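Side-chain contacts in tryptophane-5-halogenase (Microbispora sp. ATCC PTA-5024, PDB 5UAO), which probably uses flavin to chlorinate tryptophan at the 5-position in the lanthipeptide NAI-107 during its biosynthesis: residues A[78-81]-A[82-86]; A[182-185]-A[186-190]; A[482-485]-A[486-489]; A[423-426]-A[427-431]; A[91-94]-A[95-99]. All coordinates share one frame; numbering follows the deposited sequence.

Contact 1: A[78-81]-A[82-86]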
loop_
_atom_site.group_PDB
_atom_site.type_symbol
_atom_site.label_atom_id
_atom_site.label_comp_id
_atom_site.label_asym_id
_atom_site.label_seq_id
_atom_site.Cartn_x
_atom_site.Cartn_y
_atom_site.Cartn_z
ATOM N N MET A 78 -11.739 -6.310 15.036
ATOM C CA MET A 78 -13.072 -5.984 15.498
ATOM C C MET A 78 -13.092 -5.797 16.996
ATOM O O MET A 78 -13.950 -5.045 17.541
ATOM C CB MET A 78 -14.075 -7.055 15.097
ATOM C CG MET A 78 -15.474 -6.547 15.008
ATOM S SD MET A 78 -15.699 -5.275 13.751
ATOM C CE MET A 78 -17.357 -4.721 14.099
ATOM N N VAL A 79 -12.233 -6.511 17.705
ATOM C CA VAL A 79 -12.126 -6.296 19.158
ATOM C C VAL A 79 -11.759 -4.867 19.559
ATOM O O VAL A 79 -12.407 -4.266 20.465
ATOM C CB VAL A 79 -11.121 -7.276 19.780
ATOM C CG1 VAL A 79 -10.983 -7.041 21.280
ATOM C CG2 VAL A 79 -11.584 -8.728 19.506
ATOM N N MET A 80 -10.755 -4.298 18.885
ATOM C CA MET A 80 -10.433 -2.895 19.028
ATOM C C MET A 80 -11.480 -1.923 18.593
ATOM O O MET A 80 -11.725 -0.891 19.266
ATOM C CB MET A 80 -9.104 -2.586 18.365
ATOM C CG MET A 80 -7.934 -3.241 19.065
ATOM S SD MET A 80 -6.360 -2.676 18.388
ATOM C CE MET A 80 -6.382 -3.593 16.864
ATOM N N PHE A 81 -12.094 -2.177 17.446
ATOM C CA PHE A 81 -13.211 -1.355 17.011
ATOM C C PHE A 81 -14.335 -1.259 18.032
ATOM O O PHE A 81 -14.770 -0.162 18.427
ATOM C CB PHE A 81 -13.727 -1.887 15.649
ATOM C CG PHE A 81 -14.800 -1.050 15.050
ATOM C CD1 PHE A 81 -14.501 0.014 14.250
ATOM C CD2 PHE A 81 -16.109 -1.382 15.248
ATOM C CE1 PHE A 81 -15.528 0.813 13.732
ATOM C CE2 PHE A 81 -17.120 -0.610 14.749
ATOM C CZ PHE A 81 -16.831 0.482 13.966
ATOM N N LEU A 82 -14.760 -2.401 18.548
ATOM C CA LEU A 82 -15.839 -2.388 19.497
ATOM C C LEU A 82 -15.453 -1.590 20.737
ATOM O O LEU A 82 -16.217 -0.717 21.185
ATOM C CB LEU A 82 -16.305 -3.811 19.890
ATOM C CG LEU A 82 -16.958 -4.637 18.749
ATOM C CD1 LEU A 82 -17.004 -6.112 19.127
ATOM C CD2 LEU A 82 -18.342 -4.105 18.364
ATOM N N HIS A 83 -14.308 -1.919 21.325
ATOM C CA HIS A 83 -14.018 -1.379 22.597
ATOM C C HIS A 83 -13.403 0.056 22.540
ATOM O O HIS A 83 -13.717 0.888 23.419
ATOM C CB HIS A 83 -13.200 -2.324 23.441
ATOM C CG HIS A 83 -13.857 -3.663 23.682
ATOM N ND1 HIS A 83 -15.128 -3.795 24.196
ATOM C CD2 HIS A 83 -13.426 -4.918 23.396
ATOM C CE1 HIS A 83 -15.453 -5.087 24.229
ATOM N NE2 HIS A 83 -14.420 -5.790 23.779
ATOM N N HIS A 84 -12.523 0.315 21.587
ATOM C CA HIS A 84 -11.828 1.573 21.509
ATOM C C HIS A 84 -12.666 2.556 20.702
ATOM O O HIS A 84 -13.024 3.596 21.209
ATOM C CB HIS A 84 -10.434 1.457 20.941
ATOM C CG HIS A 84 -9.441 0.854 21.878
ATOM N ND1 HIS A 84 -9.141 1.411 23.100
ATOM C CD2 HIS A 84 -8.675 -0.267 21.777
ATOM C CE1 HIS A 84 -8.234 0.666 23.717
ATOM N NE2 HIS A 84 -7.921 -0.345 22.930
ATOM N N TYR A 85 -13.047 2.211 19.483
ATOM C CA TYR A 85 -13.691 3.168 18.626
ATOM C C TYR A 85 -15.077 3.460 19.115
ATOM O O TYR A 85 -15.497 4.649 19.157
ATOM C CB TYR A 85 -13.768 2.646 17.210
ATOM C CG TYR A 85 -14.038 3.686 16.155
ATOM C CD1 TYR A 85 -13.000 4.495 15.676
ATOM C CD2 TYR A 85 -15.275 3.770 15.539
ATOM C CE1 TYR A 85 -13.212 5.401 14.645
ATOM C CE2 TYR A 85 -15.516 4.665 14.534
ATOM C CZ TYR A 85 -14.496 5.493 14.110
ATOM O OH TYR A 85 -14.751 6.379 13.132
ATOM N N LEU A 86 -15.823 2.418 19.489
ATOM C CA LEU A 86 -17.193 2.661 19.950
ATOM C C LEU A 86 -17.272 2.806 21.498
ATOM O O LEU A 86 -18.372 3.062 22.013
ATOM C CB LEU A 86 -18.179 1.598 19.476
ATOM C CG LEU A 86 -18.363 1.338 17.953
ATOM C CD1 LEU A 86 -19.461 0.312 17.840
ATOM C CD2 LEU A 86 -18.757 2.572 17.179
#
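Phe81 and Tyr85 both set CG opposite the backbone N, with chi1 -175° and -163°, and this sends their rings off the same side of helix 76-85. The two planes are near parallel, 19° apart. They are slid past each other, with centroids 5.2 Å apart, so the rings barely overlap. Contact is made by Phe81 CE1, which lies 3.5 Å from Tyr85 CD2. Another ring atom, Phe81 CE2, rests 4.0 Å from Leu86 CG. With an alanine here the ring is gone, and Tyr85 and Leu86 would probably lose their shared partner, with a gap opened toward Ala363 of helix 358-372. On another face of the helix, Val79 CG1 touches His83 CD2 at 3.9 Å. The polar end of His83 is held by Tyr174 and by Ile88 O. His84 gives its NE2 to Ala530 O. The backbone changes pitch here. His84 N still bonds Met80 O at 2.7 Å, but Leu86 N reaches back five residues to Phe81 O at 3.0 Å, a wider pi-type turn that ends the helix. The chemistry is thus divided: Met78, Phe81, Tyr85 and Leu86 pack toward helices 39-51 and 358-372, while each histidine is fixed by hydrogen bonds to residues beyond the helix.

Contact 2: A[182-185]-A[186-190]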
loop_
_atom_site.group_PDB
_atom_site.type_symbol
_atom_site.label_atom_id
_atom_site.label_comp_id
_atom_site.label_asym_id
_atom_site.label_seq_id
_atom_site.Cartn_x
_atom_site.Cartn_y
_atom_site.Cartn_z
ATOM N N VAL A 182 -27.174 -7.780 18.540
ATOM C CA VAL A 182 -28.109 -6.765 18.102
ATOM C C VAL A 182 -28.902 -6.093 19.223
ATOM O O VAL A 182 -29.106 -4.883 19.167
ATOM C CB VAL A 182 -29.019 -7.228 16.933
ATOM C CG1 VAL A 182 -29.964 -6.088 16.564
ATOM C CG2 VAL A 182 -28.161 -7.493 15.704
ATOM N N ARG A 183 -29.375 -6.883 20.180
ATOM C CA ARG A 183 -30.190 -6.360 21.257
ATOM C C ARG A 183 -29.303 -5.387 22.073
ATOM O O ARG A 183 -29.721 -4.322 22.446
ATOM C CB ARG A 183 -30.737 -7.503 22.126
ATOM C CG ARG A 183 -31.509 -7.021 23.344
ATOM C CD ARG A 183 -32.249 -8.162 24.003
ATOM N NE ARG A 183 -32.461 -7.951 25.438
ATOM C CZ ARG A 183 -33.470 -7.263 25.980
ATOM N NH1 ARG A 183 -34.400 -6.675 25.216
ATOM N NH2 ARG A 183 -33.547 -7.162 27.308
ATOM N N TYR A 184 -28.074 -5.794 22.331
ATOM C CA TYR A 184 -27.161 -4.961 23.072
ATOM C C TYR A 184 -26.807 -3.673 22.391
ATOM O O TYR A 184 -26.849 -2.603 22.990
ATOM C CB TYR A 184 -25.868 -5.703 23.328
ATOM C CG TYR A 184 -24.900 -4.861 24.104
ATOM C CD1 TYR A 184 -25.204 -4.443 25.417
ATOM C CD2 TYR A 184 -23.663 -4.571 23.611
ATOM C CE1 TYR A 184 -24.301 -3.675 26.170
ATOM C CE2 TYR A 184 -22.750 -3.826 24.365
ATOM C CZ TYR A 184 -23.064 -3.400 25.655
ATOM O OH TYR A 184 -22.146 -2.668 26.416
ATOM N N LEU A 185 -26.452 -3.753 21.117
ATOM C CA LEU A 185 -26.218 -2.559 20.355
ATOM C C LEU A 185 -27.456 -1.651 20.300
ATOM O O LEU A 185 -27.356 -0.430 20.345
ATOM C CB LEU A 185 -25.774 -2.902 18.927
ATOM C CG LEU A 185 -24.477 -3.687 18.745
ATOM C CD1 LEU A 185 -24.274 -4.038 17.271
ATOM C CD2 LEU A 185 -23.302 -2.952 19.350
ATOM N N THR A 186 -28.620 -2.259 20.247
ATOM C CA THR A 186 -29.851 -1.468 20.189
ATOM C C THR A 186 -30.066 -0.700 21.493
ATOM O O THR A 186 -30.450 0.486 21.518
ATOM C CB THR A 186 -31.040 -2.391 19.910
ATOM O OG1 THR A 186 -30.868 -3.012 18.619
ATOM C CG2 THR A 186 -32.398 -1.604 19.958
ATOM N N GLU A 187 -29.752 -1.373 22.574
ATOM C CA GLU A 187 -29.841 -0.764 23.905
ATOM C C GLU A 187 -28.833 0.349 24.064
ATOM O O GLU A 187 -29.165 1.400 24.612
ATOM C CB GLU A 187 -29.633 -1.841 25.016
ATOM C CG GLU A 187 -29.419 -1.289 26.440
ATOM C CD GLU A 187 -28.355 -2.045 27.259
ATOM O OE1 GLU A 187 -28.673 -3.110 27.856
ATOM O OE2 GLU A 187 -27.199 -1.545 27.337
ATOM N N LEU A 188 -27.601 0.124 23.604
ATOM C CA LEU A 188 -26.565 1.121 23.705
ATOM C C LEU A 188 -26.917 2.330 22.919
ATOM O O LEU A 188 -26.746 3.406 23.395
ATOM C CB LEU A 188 -25.193 0.621 23.227
ATOM C CG LEU A 188 -24.204 0.057 24.204
ATOM C CD1 LEU A 188 -22.854 -0.203 23.525
ATOM C CD2 LEU A 188 -24.003 1.041 25.339
ATOM N N ALA A 189 -27.428 2.162 21.698
ATOM C CA ALA A 189 -27.783 3.302 20.869
ATOM C C ALA A 189 -28.857 4.199 21.556
ATOM O O ALA A 189 -28.742 5.432 21.549
ATOM C CB ALA A 189 -28.304 2.802 19.517
ATOM N N ALA A 190 -29.840 3.556 22.193
ATOM C CA ALA A 190 -30.907 4.303 22.882
ATOM C C ALA A 190 -30.342 5.043 24.085
ATOM O O ALA A 190 -30.651 6.194 24.304
ATOM C CB ALA A 190 -31.995 3.356 23.332
#
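Leu188 lies over one face of the Tyr184 ring. Its CG is 4.2 Å from the ring centroid and 23° off the normal, a CH-pi contact displaced toward the rim. The branch CD1 comes closest, 3.7 Å from Tyr184 CE2. Glu187 OE2 approaches obliquely from the same side of the ring plane, 3.8 Å from Tyr184 CE1, with carboxylate and ring planes 77° apart. That carboxylate has its salt bridge with Arg191. Tyr184 carries CG opposite its backbone N (chi1 -180°), which lays the ring along the helix toward these two residues. Its hydroxyl probably bonds Glu92 OE1. A leucine in place of Tyr184 would probably cost Glu92 this hydroxyl partner and Leu188 the flat face it packs on. Val182 O is gripped twice. Thr186 OG1 donates to it at 2.6 Å and Thr186 N at 2.9 Å, from opposite faces of the carbonyl plane. The first torsion of Thr186 puts OG1 beside its own N, within range of that oxygen. Further out, Leu185 packs on Leu43 and Leu46 of helix 39-51, and Tyr184 on Phe93 and Val97 of helix 90-97. The regular bonds Leu188 N to Tyr184 O and Ala189 N to Leu185 O, both 2.9 Å, are those of an alpha helix. Helix 178-191 thus packs against both neighbours, with a threonine hydroxyl bonded back to the carbonyl four residues earlier, a familiar feature of helices.

Contact 3: A[482-485]-A[486-489]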
loop_
_atom_site.group_PDB
_atom_site.type_symbol
_atom_site.label_atom_id
_atom_site.label_comp_id
_atom_site.label_asym_id
_atom_site.label_seq_id
_atom_site.Cartn_x
_atom_site.Cartn_y
_atom_site.Cartn_z
ATOM N N ARG A 482 16.168 -20.670 7.360
ATOM C CA ARG A 482 17.172 -19.634 7.560
ATOM C C ARG A 482 17.909 -19.798 8.899
ATOM O O ARG A 482 18.672 -18.945 9.348
ATOM C CB ARG A 482 16.444 -18.312 7.461
ATOM C CG ARG A 482 15.794 -18.155 6.076
ATOM C CD ARG A 482 16.552 -17.197 5.163
ATOM N NE ARG A 482 16.344 -15.831 5.635
ATOM C CZ ARG A 482 15.220 -15.132 5.472
ATOM N NH1 ARG A 482 14.178 -15.642 4.814
ATOM N NH2 ARG A 482 15.139 -13.905 5.968
ATOM N N GLU A 483 17.687 -20.926 9.540
ATOM C CA GLU A 483 18.253 -21.176 10.845
ATOM C C GLU A 483 18.418 -22.684 10.951
ATOM O O GLU A 483 17.738 -23.444 10.238
ATOM C CB GLU A 483 17.319 -20.657 11.934
ATOM C CG GLU A 483 15.931 -21.288 11.876
ATOM C CD GLU A 483 15.028 -20.890 13.021
ATOM O OE1 GLU A 483 15.480 -20.292 14.029
ATOM O OE2 GLU A 483 13.815 -21.212 12.919
ATOM N N PRO A 484 19.341 -23.122 11.801
ATOM C CA PRO A 484 19.543 -24.556 11.977
ATOM C C PRO A 484 18.232 -25.240 12.472
ATOM O O PRO A 484 17.460 -24.644 13.211
ATOM C CB PRO A 484 20.623 -24.634 13.072
ATOM C CG PRO A 484 21.217 -23.267 13.195
ATOM C CD PRO A 484 20.194 -22.301 12.682
ATOM N N PRO A 485 17.973 -26.475 12.044
ATOM C CA PRO A 485 16.697 -27.062 12.432
ATOM C C PRO A 485 16.469 -27.196 13.943
ATOM O O PRO A 485 15.348 -27.176 14.381
ATOM C CB PRO A 485 16.739 -28.410 11.772
ATOM C CG PRO A 485 17.547 -28.209 10.555
ATOM C CD PRO A 485 18.623 -27.246 10.967
ATOM N N GLU A 486 17.539 -27.310 14.731
ATOM C CA GLU A 486 17.437 -27.445 16.173
ATOM C C GLU A 486 16.953 -26.207 16.834
ATOM O O GLU A 486 16.349 -26.269 17.881
ATOM C CB GLU A 486 18.808 -27.810 16.808
ATOM C CG GLU A 486 20.009 -27.061 16.239
ATOM C CD GLU A 486 20.600 -27.742 14.988
ATOM O OE1 GLU A 486 21.841 -27.663 14.834
ATOM O OE2 GLU A 486 19.856 -28.351 14.158
ATOM N N GLN A 487 17.250 -25.050 16.265
ATOM C CA GLN A 487 16.681 -23.832 16.794
ATOM C C GLN A 487 15.147 -23.777 16.621
ATOM O O GLN A 487 14.427 -23.382 17.560
ATOM C CB GLN A 487 17.397 -22.608 16.182
ATOM C CG GLN A 487 18.854 -22.582 16.695
ATOM C CD GLN A 487 18.970 -22.975 18.194
ATOM O OE1 GLN A 487 18.481 -22.256 19.078
ATOM N NE2 GLN A 487 19.571 -24.145 18.476
ATOM N N TRP A 488 14.650 -24.151 15.440
ATOM C CA TRP A 488 13.186 -24.196 15.226
ATOM C C TRP A 488 12.584 -25.161 16.237
ATOM O O TRP A 488 11.651 -24.806 16.955
ATOM C CB TRP A 488 12.834 -24.663 13.820
ATOM C CG TRP A 488 11.355 -24.644 13.608
ATOM C CD1 TRP A 488 10.616 -23.601 13.103
ATOM C CD2 TRP A 488 10.430 -25.692 13.888
ATOM N NE1 TRP A 488 9.282 -23.917 13.092
ATOM C CE2 TRP A 488 9.125 -25.194 13.559
ATOM C CE3 TRP A 488 10.534 -26.968 14.434
ATOM C CZ2 TRP A 488 7.959 -25.963 13.739
ATOM C CZ3 TRP A 488 9.358 -27.740 14.581
ATOM C CH2 TRP A 488 8.084 -27.210 14.241
ATOM N N ARG A 489 13.162 -26.366 16.301
ATOM C CA ARG A 489 12.711 -27.385 17.216
ATOM C C ARG A 489 12.652 -26.922 18.676
ATOM O O ARG A 489 11.636 -27.205 19.392
ATOM C CB ARG A 489 13.547 -28.659 17.089
ATOM C CG ARG A 489 13.202 -29.479 15.869
ATOM C CD ARG A 489 13.738 -30.899 15.911
ATOM N NE ARG A 489 15.207 -30.951 15.850
ATOM C CZ ARG A 489 15.944 -31.218 14.776
ATOM N NH1 ARG A 489 15.405 -31.456 13.570
ATOM N NH2 ARG A 489 17.275 -31.271 14.934
#
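Pro485 O anchors the tight part of this contact, together with the buried Trp488. Arg489 N donates to Pro485 O at 3.0 Å in a nearly straight bond, 172° at the hydrogen. Trp488 packs against helix 129-136, on Ser132 and Glu135, and its NE1 bonds Gly128 O. Glu483 OE2 stands at the edge of the indole, in its plane, 3.7 Å from Trp488 CB; the carboxylate itself is turned 86° to the ring and is paired with Arg491. Pro484 is the N-cap of helix 485-501, and Pro485 begins it. Neither proline has an N-H to give. The cap carbonyl, Pro484 O, receives a weak bond from Gln487 N at 3.1 Å. The exposed side is looser. A bend at chi3 (-67°) folds Arg489 back over the proline, so that Pro485 O lies over one face of the guanidinium and NH1 sits 3.8 Å from Pro485 CB. NH1 then finds its salt bridge with Glu135. Glu486 bends at chi2 so that its CD touches Pro484 CB at 3.7 Å. Its OE2 is 4.0 Å from Arg489 NH2, a long salt bridge of charge alone, since the oxygen lies well out of the guanidinium plane. Gln487 leads its amide away from the loop.

Contact 4: A[423-426]-A[427-431]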
loop_
_atom_site.group_PDB
_atom_site.type_symbol
_atom_site.label_atom_id
_atom_site.label_comp_id
_atom_site.label_asym_id
_atom_site.label_seq_id
_atom_site.Cartn_x
_atom_site.Cartn_y
_atom_site.Cartn_z
ATOM N N THR A 423 -12.858 -21.948 -11.191
ATOM C CA THR A 423 -12.781 -20.781 -10.318
ATOM C C THR A 423 -11.823 -19.753 -10.909
ATOM O O THR A 423 -10.620 -20.030 -11.117
ATOM C CB THR A 423 -12.346 -21.208 -8.895
ATOM O OG1 THR A 423 -13.306 -22.154 -8.395
ATOM C CG2 THR A 423 -12.198 -19.949 -7.953
ATOM N N ASP A 424 -12.338 -18.541 -11.127
ATOM C CA ASP A 424 -11.536 -17.441 -11.646
ATOM C C ASP A 424 -10.608 -16.976 -10.526
ATOM O O ASP A 424 -11.088 -16.537 -9.477
ATOM C CB ASP A 424 -12.496 -16.308 -12.058
ATOM C CG ASP A 424 -11.819 -15.092 -12.634
ATOM O OD1 ASP A 424 -10.586 -14.994 -12.714
ATOM O OD2 ASP A 424 -12.625 -14.185 -13.007
ATOM N N ILE A 425 -9.294 -17.089 -10.766
ATOM C CA ILE A 425 -8.264 -16.629 -9.874
ATOM C C ILE A 425 -7.382 -15.568 -10.562
ATOM O O ILE A 425 -6.334 -15.246 -10.061
ATOM C CB ILE A 425 -7.365 -17.827 -9.399
ATOM C CG1 ILE A 425 -6.798 -18.616 -10.607
ATOM C CG2 ILE A 425 -8.183 -18.794 -8.549
ATOM C CD1 ILE A 425 -5.571 -19.459 -10.258
ATOM N N SER A 426 -7.887 -14.942 -11.622
ATOM C CA SER A 426 -7.091 -14.056 -12.442
ATOM C C SER A 426 -6.424 -13.000 -11.667
ATOM O O SER A 426 -5.275 -12.692 -11.917
ATOM C CB SER A 426 -7.912 -13.458 -13.615
ATOM O OG SER A 426 -9.130 -12.871 -13.258
ATOM N N GLY A 427 -7.093 -12.433 -10.684
ATOM C CA GLY A 427 -6.554 -11.247 -10.028
ATOM C C GLY A 427 -5.426 -11.547 -9.039
ATOM O O GLY A 427 -4.731 -10.616 -8.536
ATOM N N ILE A 428 -5.242 -12.823 -8.704
ATOM C CA ILE A 428 -4.163 -13.207 -7.786
ATOM C C ILE A 428 -3.176 -14.173 -8.445
ATOM O O ILE A 428 -2.178 -14.584 -7.888
ATOM C CB ILE A 428 -4.756 -13.761 -6.485
ATOM C CG1 ILE A 428 -3.737 -13.898 -5.415
ATOM C CG2 ILE A 428 -5.474 -15.094 -6.697
ATOM C CD1 ILE A 428 -4.355 -14.314 -4.099
ATOM N N GLU A 429 -3.435 -14.487 -9.686
ATOM C CA GLU A 429 -2.573 -15.337 -10.438
ATOM C C GLU A 429 -1.116 -14.846 -10.499
ATOM O O GLU A 429 -0.210 -15.643 -10.379
ATOM C CB GLU A 429 -3.255 -15.454 -11.815
ATOM C CG GLU A 429 -2.474 -15.999 -12.973
ATOM C CD GLU A 429 -1.886 -17.331 -12.662
ATOM O OE1 GLU A 429 -2.441 -18.011 -11.765
ATOM O OE2 GLU A 429 -0.863 -17.672 -13.309
ATOM N N PRO A 430 -0.870 -13.532 -10.614
ATOM C CA PRO A 430 0.552 -13.133 -10.624
ATOM C C PRO A 430 1.227 -13.443 -9.307
ATOM O O PRO A 430 2.356 -13.870 -9.264
ATOM C CB PRO A 430 0.489 -11.619 -10.855
ATOM C CG PRO A 430 -0.811 -11.375 -11.559
ATOM C CD PRO A 430 -1.778 -12.444 -11.051
ATOM N N LEU A 431 0.493 -13.282 -8.215
ATOM C CA LEU A 431 1.007 -13.655 -6.887
ATOM C C LEU A 431 1.213 -15.185 -6.762
ATOM O O LEU A 431 2.205 -15.632 -6.175
ATOM C CB LEU A 431 0.010 -13.160 -5.818
ATOM C CG LEU A 431 0.412 -13.387 -4.376
ATOM C CD1 LEU A 431 1.723 -12.690 -4.113
ATOM C CD2 LEU A 431 -0.630 -12.849 -3.410
#
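Ile425 O is approached by two backbone amides across this turn. Ile428 N donates to it at 3.0 Å, from above the carbonyl plane. Glu429 N, also 3.0 Å from Ile425 O, makes a weak bond bent to 122°. Glu429 N makes a second weak bond, to Ser426 O. Ahead of the turn, Asp424 OD1 is another doubly held atom. Ser426 OG donates to it at 2.6 Å on the syn side, toward the other carboxylate oxygen. Ser426 N meets the same OD1 at 2.9 Å, nearly in line with the C-O bond. The serine hydroxyl stands between its own N and carbonyl carbon (chi1 51°), where OG and N can grip one oxygen together. The bond from Ser426 N makes this an Asx turn, placed in the loop between helices 414-422 and 429-437. The other oxygen, Asp424 OD2, is bonded by Ser252 OG, so both ends of the carboxylate are fixed. The side-chain packing is lighter. Ile428 CG2 lies 3.5 Å from Ile425 O and makes an apolar contact with Ile425 CB at 4.3 Å. Glu429 bends at chi2, and its OE1 comes within 3.8 Å of Ile425 CD1, the two side chains crossing at a slant, while OE2 forms a salt bridge with Arg433. Pro430 CD rests 3.6 Å from Ser426 O. Ile425 also packs on Ser402 and Arg406 of helix 383-406, and Pro430 touches Gln388 of the second subunit.

Contact 5: A[91-94]-A[95-99]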
loop_
_atom_site.group_PDB
_atom_site.type_symbol
_atom_site.label_atom_id
_atom_site.label_comp_id
_atom_site.label_asym_id
_atom_site.label_seq_id
_atom_site.Cartn_x
_atom_site.Cartn_y
_atom_site.Cartn_z
ATOM N N ALA A 91 -16.667 -5.414 30.318
ATOM C CA ALA A 91 -17.368 -6.243 31.285
ATOM C C ALA A 91 -18.851 -6.312 30.908
ATOM O O ALA A 91 -19.476 -7.383 30.888
ATOM C CB ALA A 91 -17.159 -5.692 32.725
ATOM N N GLU A 92 -19.409 -5.174 30.562
ATOM C CA GLU A 92 -20.790 -5.105 30.111
ATOM C C GLU A 92 -21.052 -5.892 28.826
ATOM O O GLU A 92 -22.070 -6.555 28.682
ATOM C CB GLU A 92 -21.195 -3.646 29.866
ATOM C CG GLU A 92 -22.699 -3.448 29.676
ATOM C CD GLU A 92 -23.095 -1.978 29.498
ATOM O OE1 GLU A 92 -22.657 -1.332 28.502
ATOM O OE2 GLU A 92 -23.871 -1.490 30.364
ATOM N N PHE A 93 -20.152 -5.759 27.892
ATOM C CA PHE A 93 -20.212 -6.541 26.630
ATOM C C PHE A 93 -20.218 -8.029 26.937
ATOM O O PHE A 93 -21.071 -8.809 26.414
ATOM C CB PHE A 93 -19.059 -6.169 25.716
ATOM C CG PHE A 93 -19.047 -6.909 24.411
ATOM C CD1 PHE A 93 -19.846 -6.504 23.381
ATOM C CD2 PHE A 93 -18.187 -7.997 24.218
ATOM C CE1 PHE A 93 -19.828 -7.166 22.159
ATOM C CE2 PHE A 93 -18.180 -8.654 23.014
ATOM C CZ PHE A 93 -19.004 -8.233 21.994
ATOM N N TYR A 94 -19.327 -8.446 27.820
ATOM C CA TYR A 94 -19.273 -9.859 28.147
ATOM C C TYR A 94 -20.543 -10.341 28.841
ATOM O O TYR A 94 -21.051 -11.468 28.627
ATOM C CB TYR A 94 -18.044 -10.223 28.987
ATOM C CG TYR A 94 -16.815 -10.595 28.175
ATOM C CD1 TYR A 94 -16.210 -9.692 27.339
ATOM C CD2 TYR A 94 -16.218 -11.826 28.310
ATOM C CE1 TYR A 94 -15.091 -10.008 26.627
ATOM C CE2 TYR A 94 -15.069 -12.151 27.608
ATOM C CZ TYR A 94 -14.536 -11.260 26.750
ATOM O OH TYR A 94 -13.391 -11.597 26.076
ATOM N N GLN A 95 -21.081 -9.472 29.652
ATOM C CA GLN A 95 -22.265 -9.810 30.384
ATOM C C GLN A 95 -23.480 -9.932 29.448
ATOM O O GLN A 95 -24.287 -10.812 29.597
ATOM C CB GLN A 95 -22.493 -8.706 31.453
ATOM C CG GLN A 95 -23.725 -8.874 32.305
ATOM C CD GLN A 95 -23.693 -10.190 33.054
ATOM O OE1 GLN A 95 -22.609 -10.734 33.342
ATOM N NE2 GLN A 95 -24.873 -10.723 33.368
ATOM N N HIS A 96 -23.632 -9.007 28.528
ATOM C CA HIS A 96 -24.808 -8.970 27.686
ATOM C C HIS A 96 -24.645 -9.813 26.449
ATOM O O HIS A 96 -25.621 -10.370 25.951
ATOM C CB HIS A 96 -25.086 -7.557 27.241
ATOM C CG HIS A 96 -25.798 -6.737 28.254
ATOM N ND1 HIS A 96 -25.225 -6.360 29.451
ATOM C CD2 HIS A 96 -27.038 -6.209 28.246
ATOM C CE1 HIS A 96 -26.089 -5.638 30.141
ATOM N NE2 HIS A 96 -27.200 -5.543 29.439
ATOM N N VAL A 97 -23.459 -9.885 25.889
ATOM C CA VAL A 97 -23.362 -10.614 24.573
ATOM C C VAL A 97 -22.905 -12.069 24.758
ATOM O O VAL A 97 -23.223 -12.941 23.937
ATOM C CB VAL A 97 -22.456 -9.869 23.598
ATOM C CG1 VAL A 97 -22.272 -10.649 22.254
ATOM C CG2 VAL A 97 -23.034 -8.489 23.363
ATOM N N ARG A 98 -22.166 -12.326 25.827
ATOM C CA ARG A 98 -21.628 -13.618 26.113
ATOM C C ARG A 98 -20.767 -14.209 24.969
ATOM O O ARG A 98 -21.002 -15.306 24.529
ATOM C CB ARG A 98 -22.740 -14.582 26.581
ATOM C CG ARG A 98 -23.282 -14.220 27.999
ATOM C CD ARG A 98 -24.548 -14.982 28.422
ATOM N NE ARG A 98 -24.608 -16.305 27.803
ATOM C CZ ARG A 98 -25.720 -16.984 27.520
ATOM N NH1 ARG A 98 -26.925 -16.502 27.869
ATOM N NH2 ARG A 98 -25.616 -18.171 26.886
ATOM N N PRO A 99 -19.669 -13.527 24.612
ATOM C CA PRO A 99 -18.874 -13.957 23.477
ATOM C C PRO A 99 -18.051 -15.168 23.826
ATOM O O PRO A 99 -17.784 -15.430 25.025
ATOM C CB PRO A 99 -17.917 -12.797 23.269
ATOM C CG PRO A 99 -17.714 -12.277 24.711
ATOM C CD PRO A 99 -19.108 -12.327 25.232
#
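Pro99 stands almost squarely on the Tyr94 ring. Its CG is 3.7 Å from the centroid and only 1° off the normal, so this CH-pi contact is centred and all six ring carbons are nearly equally distant. The two side chains cross at about a right angle. The Tyr94 hydroxyl is bonded to Trp101 NE1. Val97 covers the Phe93 ring less centrally. Its CB is 4.2 Å from the centroid, 15° off the normal and shifted toward the rim. The methyl Val97 CG2 comes nearer, 3.7 Å from Phe93 CE1. Phe93 sets CG opposite its backbone N, which turns the ring's face toward Val97. Pro99 CG also reaches Phe93 CE2 at 4.0 Å, so one proline carbon touches both rings. On the outer side the His96 ring turns its edge to Glu92 O, and ND1 makes a weak bond to it at 3.3 Å. Glu92 CG lies 3.9 Å from His96 ND1, while the carboxylate, besides meeting Tyr184, forms a salt bridge with Arg191. Arg98 leaves the helix with positive phi (55°), and its N bonds Tyr94 O weakly at 3.1 Å. Helix 90-97 thus closes with a left-handed residue followed by a proline that folds back onto the last turn.

Overall arrangement
Contacts 1, 2 and 5 form one cluster on the same side of the chain's centre. Contacts 1 and 5 lie on successive helices and touch: His83 CE1 is 4.0 Å from Phe93 CD2. Contacts 2 and 5 have centres about 12 Å apart and also touch, with Tyr184 CD1 3.6 Å from His96 CB. Contacts 1 and 2 do not touch. The flavin lies close to this cluster, about 7 Å from the side chains of Met78 and Val182 and about 12 Å from that of Phe93. Contacts 3 and 4 are remote, with centres about 38 and 33 Å from that of contact 1 and 34 Å from each other.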